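Local coordinates for DUF309 domain-containing protein (Thermus thermophilus, PDB 2CXD) that is of unknown function but belongs to the DUF309 family and folds as a small, single-chain bundle of helices, at residues A[6-11]-A[21-26]; A[33-38]-A[74-79]. All coordinates share one frame; numbering follows the deposited sequence.

Contact 1 (A[6-11]-A[21-26]); sequences EEVLGL and HEVLEP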
ATOM      1  N   GLU A   6       5.385  11.937  -1.092  1.00 23.82           N
ATOM      2  CA  GLU A   6       4.691  13.029  -0.424  1.00 27.33           C
ATOM      3  C   GLU A   6       3.311  13.189  -1.055  1.00 25.43           C
ATOM      4  O   GLU A   6       2.326  13.460  -0.365  1.00 26.49           O
ATOM      5  CB  GLU A   6       5.490  14.333  -0.537  1.00 31.23           C
ATOM      6  CG  GLU A   6       6.770  14.336   0.296  1.00 36.25           C
ATOM      7  CD  GLU A   6       6.508  14.117   1.783  1.00 39.81           C
ATOM      8  OE1 GLU A   6       5.830  14.966   2.403  1.00 41.51           O
ATOM      9  OE2 GLU A   6       6.978  13.094   2.333  1.00 39.21           O
ATOM     10  N   GLU A   7       3.239  13.011  -2.371  1.00 24.72           N
ATOM     11  CA  GLU A   7       1.968  13.119  -3.077  1.00 21.30           C
ATOM     12  C   GLU A   7       1.084  11.933  -2.687  1.00 15.87           C
ATOM     13  O   GLU A   7      -0.098  12.095  -2.376  1.00 18.65           O
ATOM     14  CB  GLU A   7       2.189  13.111  -4.595  1.00 23.66           C
ATOM     15  CG  GLU A   7       0.895  13.201  -5.403  1.00 29.44           C
ATOM     16  CD  GLU A   7       1.072  12.806  -6.864  1.00 35.09           C
ATOM     17  OE1 GLU A   7       0.068  12.823  -7.607  1.00 34.45           O
ATOM     18  OE2 GLU A   7       2.208  12.474  -7.271  1.00 38.28           O
ATOM     19  N   VAL A   8       1.666  10.740  -2.708  1.00 14.87           N
ATOM     20  CA  VAL A   8       0.934   9.523  -2.366  1.00 14.51           C
ATOM     21  C   VAL A   8       0.443   9.550  -0.919  1.00 15.43           C
ATOM     22  O   VAL A   8      -0.709   9.218  -0.642  1.00 12.29           O
ATOM     23  CB  VAL A   8       1.816   8.270  -2.581  1.00 15.45           C
ATOM     24  CG1 VAL A   8       1.038   7.005  -2.220  1.00 13.52           C
ATOM     25  CG2 VAL A   8       2.278   8.207  -4.033  1.00 16.24           C
ATOM     26  N   LEU A   9       1.318   9.944   0.002  1.00 12.92           N
ATOM     27  CA  LEU A   9       0.938  10.010   1.408  1.00 18.27           C
ATOM     28  C   LEU A   9      -0.208  10.998   1.620  1.00 17.12           C
ATOM     29  O   LEU A   9      -1.075  10.781   2.469  1.00 18.82           O
ATOM     30  CB  LEU A   9       2.148  10.386   2.266  1.00 18.03           C
ATOM     31  CG  LEU A   9       3.151   9.246   2.460  1.00 22.36           C
ATOM     32  CD1 LEU A   9       4.348   9.732   3.259  1.00 22.95           C
ATOM     33  CD2 LEU A   9       2.466   8.090   3.180  1.00 24.65           C
ATOM     34  N   GLY A  10      -0.213  12.075   0.837  1.00 17.35           N
ATOM     35  CA  GLY A  10      -1.274  13.062   0.938  1.00 13.70           C
ATOM     36  C   GLY A  10      -2.615  12.474   0.525  1.00 16.22           C
ATOM     37  O   GLY A  10      -3.658  12.828   1.077  1.00 16.53           O
ATOM     38  N   LEU A  11      -2.595  11.580  -0.458  1.00 12.65           N
ATOM     39  CA  LEU A  11      -3.817  10.934  -0.921  1.00 13.31           C
ATOM     40  C   LEU A  11      -4.242   9.876   0.095  1.00 11.07           C
ATOM     41  O   LEU A  11      -5.425   9.755   0.423  1.00 11.78           O
ATOM     42  CB  LEU A  11      -3.590  10.276  -2.290  1.00 12.73           C
ATOM     43  CG  LEU A  11      -3.289  11.221  -3.465  1.00 15.16           C
ATOM     44  CD1 LEU A  11      -2.967  10.413  -4.719  1.00 12.53           C
ATOM     45  CD2 LEU A  11      -4.481  12.135  -3.709  1.00 12.46           C
ATOM     46  N   HIS A  21      -3.932   4.110  -5.813  1.00 12.11           N
ATOM     47  CA  HIS A  21      -3.776   3.018  -6.762  1.00 15.09           C
ATOM     48  C   HIS A  21      -3.362   3.535  -8.140  1.00 14.61           C
ATOM     49  O   HIS A  21      -2.404   3.043  -8.739  1.00 12.31           O
ATOM     50  CB  HIS A  21      -5.088   2.235  -6.868  1.00 17.14           C
ATOM     51  CG  HIS A  21      -5.041   1.102  -7.841  1.00 24.59           C
ATOM     52  ND1 HIS A  21      -5.314   1.259  -9.182  1.00 29.80           N
ATOM     53  CD2 HIS A  21      -4.725  -0.203  -7.673  1.00 26.22           C
ATOM     54  CE1 HIS A  21      -5.170   0.099  -9.798  1.00 27.00           C
ATOM     55  NE2 HIS A  21      -4.813  -0.805  -8.904  1.00 27.02           N
ATOM     56  N   GLU A  22      -4.092   4.531  -8.635  1.00 12.90           N
ATOM     57  CA  GLU A  22      -3.821   5.115  -9.948  1.00 15.08           C
ATOM     58  C   GLU A  22      -2.392   5.626 -10.091  1.00 14.10           C
ATOM     59  O   GLU A  22      -1.753   5.436 -11.128  1.00 11.72           O
ATOM     60  CB  GLU A  22      -4.796   6.265 -10.225  1.00 15.47           C
ATOM     61  CG  GLU A  22      -6.224   5.826 -10.506  1.00 23.71           C
ATOM     62  CD  GLU A  22      -6.340   4.926 -11.732  1.00 31.05           C
ATOM     63  OE1 GLU A  22      -5.875   3.771 -11.667  1.00 33.29           O
ATOM     64  OE2 GLU A  22      -6.893   5.372 -12.761  1.00 36.64           O
ATOM     65  N   VAL A  23      -1.891   6.274  -9.047  1.00 14.36           N
ATOM     66  CA  VAL A  23      -0.537   6.813  -9.067  1.00 14.82           C
ATOM     67  C   VAL A  23       0.526   5.724  -9.043  1.00 14.02           C
ATOM     68  O   VAL A  23       1.496   5.768  -9.799  1.00 12.84           O
ATOM     69  CB  VAL A  23      -0.299   7.752  -7.856  1.00 15.37           C
ATOM     70  CG1 VAL A  23       1.172   8.143  -7.770  1.00 16.58           C
ATOM     71  CG2 VAL A  23      -1.163   8.986  -7.987  1.00 15.15           C
ATOM     72  N   LEU A  24       0.337   4.728  -8.189  1.00  9.25           N
ATOM     73  CA  LEU A  24       1.331   3.671  -8.053  1.00  9.81           C
ATOM     74  C   LEU A  24       1.351   2.557  -9.107  1.00 11.71           C
ATOM     75  O   LEU A  24       2.410   2.005  -9.389  1.00  9.98           O
ATOM     76  CB  LEU A  24       1.217   3.041  -6.655  1.00 10.87           C
ATOM     77  CG  LEU A  24       1.447   3.990  -5.469  1.00 10.54           C
ATOM     78  CD1 LEU A  24       1.339   3.217  -4.151  1.00  9.51           C
ATOM     79  CD2 LEU A  24       2.827   4.639  -5.600  1.00 12.12           C
ATOM     80  N   GLU A  25       0.206   2.232  -9.701  1.00 11.71           N
ATOM     81  CA  GLU A  25       0.162   1.137 -10.671  1.00 14.34           C
ATOM     82  C   GLU A  25       1.218   1.177 -11.777  1.00 11.75           C
ATOM     83  O   GLU A  25       1.830   0.157 -12.083  1.00 12.85           O
ATOM     84  CB  GLU A  25      -1.226   1.026 -11.300  1.00 20.03           C
ATOM     85  CG  GLU A  25      -1.440  -0.289 -12.035  1.00 24.27           C
ATOM     86  CD  GLU A  25      -2.849  -0.432 -12.564  1.00 31.39           C
ATOM     87  OE1 GLU A  25      -3.237   0.358 -13.454  1.00 32.80           O
ATOM     88  OE2 GLU A  25      -3.573  -1.331 -12.085  1.00 35.13           O
ATOM     89  N   PRO A  26       1.428   2.343 -12.403  1.00 13.89           N
ATOM     90  CA  PRO A  26       2.432   2.445 -13.470  1.00 14.56           C
ATOM     91  C   PRO A  26       3.828   2.098 -12.951  1.00 13.73           C
ATOM     92  O   PRO A  26       4.612   1.434 -13.636  1.00 14.71           O
ATOM     93  CB  PRO A  26       2.324   3.904 -13.907  1.00 13.52           C
ATOM     94  CG  PRO A  26       0.895   4.229 -13.639  1.00 15.65           C
ATOM     95  CD  PRO A  26       0.653   3.591 -12.296  1.00 11.65           C
TER
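Val8 and Val23 meet at the centre of this contact, methyl against methyl, with Val8 CG2 3.9 Å from Val23 CG1. The same CG2 also lies 3.9 Å from Leu24 CD2, so a single methyl of Val8 is shared by two neighbouring side chains of the facing helix. It gets there because CG2 stands beside the backbone N of Val8 while CG1 lies anti to it (chi1 -180°). Leu24 leaves its backbone alongside the facing helix, and its CD2 branch then turns in to close the buried side, where Val8 and Leu24 are both enclosed. Val23 offers its other methyl, CG2, to Leu11 CD1 at 4.0 Å. The two segments belong to helix 5-13 and helix 17-30, which form an antiparallel helical hairpin; their local axes run at 145° and come no closer than 10.4 Å. At that spacing only branch ends touch, and no hydrogen bond joins the segments. Farther along, Leu11 also packs on Val20 of helix 17-30, while Leu24 also packs on Leu39, Val42 and Ile43 of helix 33-53. The solvent side is marked by the carboxylate of Glu7, whose OE1 is 4.0 Å from Val23 CG2. Glu7 reaches this exposed rim through an extended chain, and its backbone N donates a hydrogen bond to Asp4 OD1.

Contact 2 (A[33-38]-A[74-79]); sequences GEERRL and CPLMGL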
ATOM      1  N   GLY A  33      12.019  -6.848  -8.366  1.00 21.20           N
ATOM      2  CA  GLY A  33      12.534  -7.171  -7.046  1.00 22.53           C
ATOM      3  C   GLY A  33      11.777  -6.607  -5.857  1.00 22.13           C
ATOM      4  O   GLY A  33      10.546  -6.631  -5.826  1.00 21.21           O
ATOM      5  N   GLU A  34      12.520  -6.098  -4.874  1.00 21.04           N
ATOM      6  CA  GLU A  34      11.918  -5.548  -3.665  1.00 21.43           C
ATOM      7  C   GLU A  34      11.071  -4.313  -3.915  1.00 17.54           C
ATOM      8  O   GLU A  34      10.082  -4.100  -3.225  1.00 14.56           O
ATOM      9  CB  GLU A  34      12.993  -5.221  -2.623  1.00 24.23           C
ATOM     10  CG  GLU A  34      13.720  -6.436  -2.084  1.00 28.78           C
ATOM     11  CD  GLU A  34      14.593  -6.112  -0.885  1.00 34.35           C
ATOM     12  OE1 GLU A  34      15.381  -5.140  -0.961  1.00 33.08           O
ATOM     13  OE2 GLU A  34      14.497  -6.839   0.129  1.00 37.60           O
ATOM     14  N   GLU A  35      11.468  -3.492  -4.883  1.00 17.24           N
ATOM     15  CA  GLU A  35      10.706  -2.288  -5.205  1.00 19.74           C
ATOM     16  C   GLU A  35       9.319  -2.663  -5.717  1.00 16.09           C
ATOM     17  O   GLU A  35       8.334  -1.979  -5.425  1.00 17.02           O
ATOM     18  CB  GLU A  35      11.440  -1.448  -6.253  1.00 24.36           C
ATOM     19  CG  GLU A  35      12.639  -0.686  -5.702  1.00 33.68           C
ATOM     20  CD  GLU A  35      13.360   0.120  -6.767  1.00 40.52           C
ATOM     21  OE1 GLU A  35      12.689   0.872  -7.507  1.00 43.59           O
ATOM     22  OE2 GLU A  35      14.600   0.007  -6.861  1.00 46.39           O
ATOM     23  N   ARG A  36       9.241  -3.746  -6.483  1.00 15.57           N
ATOM     24  CA  ARG A  36       7.960  -4.209  -7.008  1.00 12.45           C
ATOM     25  C   ARG A  36       7.097  -4.729  -5.857  1.00 13.74           C
ATOM     26  O   ARG A  36       5.889  -4.475  -5.806  1.00  9.52           O
ATOM     27  CB  ARG A  36       8.168  -5.326  -8.031  1.00 10.52           C
ATOM     28  CG  ARG A  36       6.893  -5.708  -8.775  1.00 11.43           C
ATOM     29  CD  ARG A  36       7.123  -6.866  -9.738  1.00 15.90           C
ATOM     30  NE  ARG A  36       5.927  -7.178 -10.520  1.00 16.19           N
ATOM     31  CZ  ARG A  36       5.571  -6.547 -11.634  1.00 18.83           C
ATOM     32  NH1 ARG A  36       6.320  -5.563 -12.114  1.00 19.65           N
ATOM     33  NH2 ARG A  36       4.462  -6.905 -12.271  1.00 20.10           N
ATOM     34  N   ARG A  37       7.721  -5.460  -4.936  1.00 11.47           N
ATOM     35  CA  ARG A  37       7.007  -6.002  -3.784  1.00 13.00           C
ATOM     36  C   ARG A  37       6.484  -4.861  -2.914  1.00 12.47           C
ATOM     37  O   ARG A  37       5.375  -4.930  -2.386  1.00 12.65           O
ATOM     38  CB  ARG A  37       7.922  -6.897  -2.944  1.00 15.18           C
ATOM     39  CG  ARG A  37       8.289  -8.222  -3.576  1.00 16.20           C
ATOM     40  CD  ARG A  37       9.347  -8.919  -2.738  1.00 18.94           C
ATOM     41  NE  ARG A  37       8.903  -9.095  -1.358  1.00 22.08           N
ATOM     42  CZ  ARG A  37       9.696  -9.452  -0.353  1.00 25.38           C
ATOM     43  NH1 ARG A  37      10.984  -9.671  -0.566  1.00 26.81           N
ATOM     44  NH2 ARG A  37       9.196  -9.596   0.869  1.00 30.74           N
ATOM     45  N   LEU A  38       7.290  -3.814  -2.766  1.00 11.51           N
ATOM     46  CA  LEU A  38       6.891  -2.664  -1.964  1.00  9.22           C
ATOM     47  C   LEU A  38       5.674  -1.982  -2.574  1.00 10.41           C
ATOM     48  O   LEU A  38       4.676  -1.735  -1.893  1.00  8.39           O
ATOM     49  CB  LEU A  38       8.023  -1.639  -1.870  1.00  8.64           C
ATOM     50  CG  LEU A  38       7.586  -0.311  -1.235  1.00 14.29           C
ATOM     51  CD1 LEU A  38       7.226  -0.542   0.237  1.00  9.88           C
ATOM     52  CD2 LEU A  38       8.690   0.727  -1.378  1.00 13.80           C
ATOM     53  N   CYS A  74      13.134  -1.172   5.798  1.00 20.40           N
ATOM     54  CA  CYS A  74      12.280  -0.010   6.000  1.00 21.38           C
ATOM     55  C   CYS A  74      13.120   1.071   6.658  1.00 22.09           C
ATOM     56  O   CYS A  74      13.732   0.837   7.704  1.00 25.29           O
ATOM     57  CB  CYS A  74      11.090  -0.365   6.892  1.00 19.08           C
ATOM     58  SG  CYS A  74       9.860   0.952   7.058  1.00 17.59           S
ATOM     59  N   PRO A  75      13.156   2.276   6.062  1.00 21.13           N
ATOM     60  CA  PRO A  75      12.445   2.633   4.827  1.00 21.83           C
ATOM     61  C   PRO A  75      12.941   1.952   3.554  1.00 18.57           C
ATOM     62  O   PRO A  75      13.965   1.273   3.551  1.00 18.75           O
ATOM     63  CB  PRO A  75      12.603   4.151   4.769  1.00 20.32           C
ATOM     64  CG  PRO A  75      13.945   4.360   5.392  1.00 20.07           C
ATOM     65  CD  PRO A  75      13.909   3.431   6.583  1.00 18.97           C
ATOM     66  N   LEU A  76      12.181   2.130   2.478  1.00 20.34           N
ATOM     67  CA  LEU A  76      12.509   1.565   1.176  1.00 18.24           C
ATOM     68  C   LEU A  76      11.940   2.555   0.171  1.00 20.40           C
ATOM     69  O   LEU A  76      10.774   2.936   0.266  1.00 16.60           O
ATOM     70  CB  LEU A  76      11.848   0.192   1.006  1.00 22.07           C
ATOM     71  CG  LEU A  76      12.448  -0.781  -0.016  1.00 25.03           C
ATOM     72  CD1 LEU A  76      11.571  -2.020  -0.084  1.00 24.70           C
ATOM     73  CD2 LEU A  76      12.551  -0.141  -1.386  1.00 28.28           C
HETATM   74  N   MSE A  77      12.762   2.974  -0.787  1.00 17.76           N
HETATM   75  CA  MSE A  77      12.338   3.951  -1.786  1.00 22.71           C
HETATM   76  C   MSE A  77      11.946   5.251  -1.096  1.00 21.30           C
HETATM   77  O   MSE A  77      11.175   6.041  -1.637  1.00 23.24           O
HETATM   78  CB  MSE A  77      11.142   3.436  -2.598  1.00 23.67           C
HETATM   79  CG  MSE A  77      11.446   2.290  -3.549  1.00 28.70           C
HETATM   80 SE   MSE A  77       9.964   1.980  -4.775  1.00 37.36          SE
HETATM   81  CE  MSE A  77      10.427   3.286  -6.115  1.00 33.44           C
ATOM     82  N   GLY A  78      12.477   5.463   0.104  1.00 23.38           N
ATOM     83  CA  GLY A  78      12.169   6.672   0.853  1.00 22.90           C
ATOM     84  C   GLY A  78      10.812   6.627   1.540  1.00 24.09           C
ATOM     85  O   GLY A  78      10.295   7.655   1.979  1.00 23.95           O
ATOM     86  N   LEU A  79      10.230   5.437   1.642  1.00 20.81           N
ATOM     87  CA  LEU A  79       8.926   5.293   2.275  1.00 19.62           C
ATOM     88  C   LEU A  79       8.952   4.430   3.531  1.00 17.18           C
ATOM     89  O   LEU A  79       9.553   3.356   3.546  1.00 16.95           O
ATOM     90  CB  LEU A  79       7.922   4.690   1.282  1.00 18.46           C
ATOM     91  CG  LEU A  79       6.541   4.310   1.829  1.00 13.68           C
ATOM     92  CD1 LEU A  79       5.763   5.565   2.177  1.00 12.47           C
ATOM     93  CD2 LEU A  79       5.782   3.485   0.797  1.00 14.75           C
TER
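Leu38 CD2 packs into the loop 74-79: it lies 3.5 Å from the backbone O of Leu76, 3.8 Å from the selenium of selenomethionine Met77 and 4.0 Å from Leu76 CD2. On the other flank of Leu76, CD1 rests against Leu38 CB and reaches toward Glu34 O, 4.1 Å away. The Met77 side chain passes Glu35 at about a right angle, its SE 3.9 Å from Glu35 CG, and the bend at chi3 (85°) carries CE up to the carboxylate, 3.6 Å from OE1. Leu79 CD2 makes a longer contact with Leu38 CD1. What presents these side chains is a type I' beta turn from Leu76 to Leu79, closed by backbone hydrogen bonds in both directions between its end residues, with Met77 and Gly78 at positive phi in the middle. The first turns of helix 33-53 form the opposing surface, so the contact is between a helix and a tight turn. Farther out, Trp81 of helix 81-92 packs on Leu38, Leu84 of the same helix touches Leu79, and Pro3 meets Met77. Arg37, on the same helix as Leu38, is tied through NE to Arg68 O at the end of helix 59-69.

Contacts 1 and 2 follow one another along the chain, the first closing before the second opens, and their centres lie 14 Å apart. Contact 1 is local, pairing helices 5-13 and 17-30 across a short connection; contact 2 is longer in range, bringing the loop between helices 59-69 and 81-92 back to the start of helix 33-53. They share no helix, but helix 33-53 directly follows helix 17-30 and packs on Leu24 of contact 1 farther along its length. A direct touch also exists: Leu9 CD2 approaches Leu79 CD1 at 4.3 Å. The N-terminal hairpin and the loop between helices 59-69 and 81-92 thus meet within one compact, single-chain helical fold.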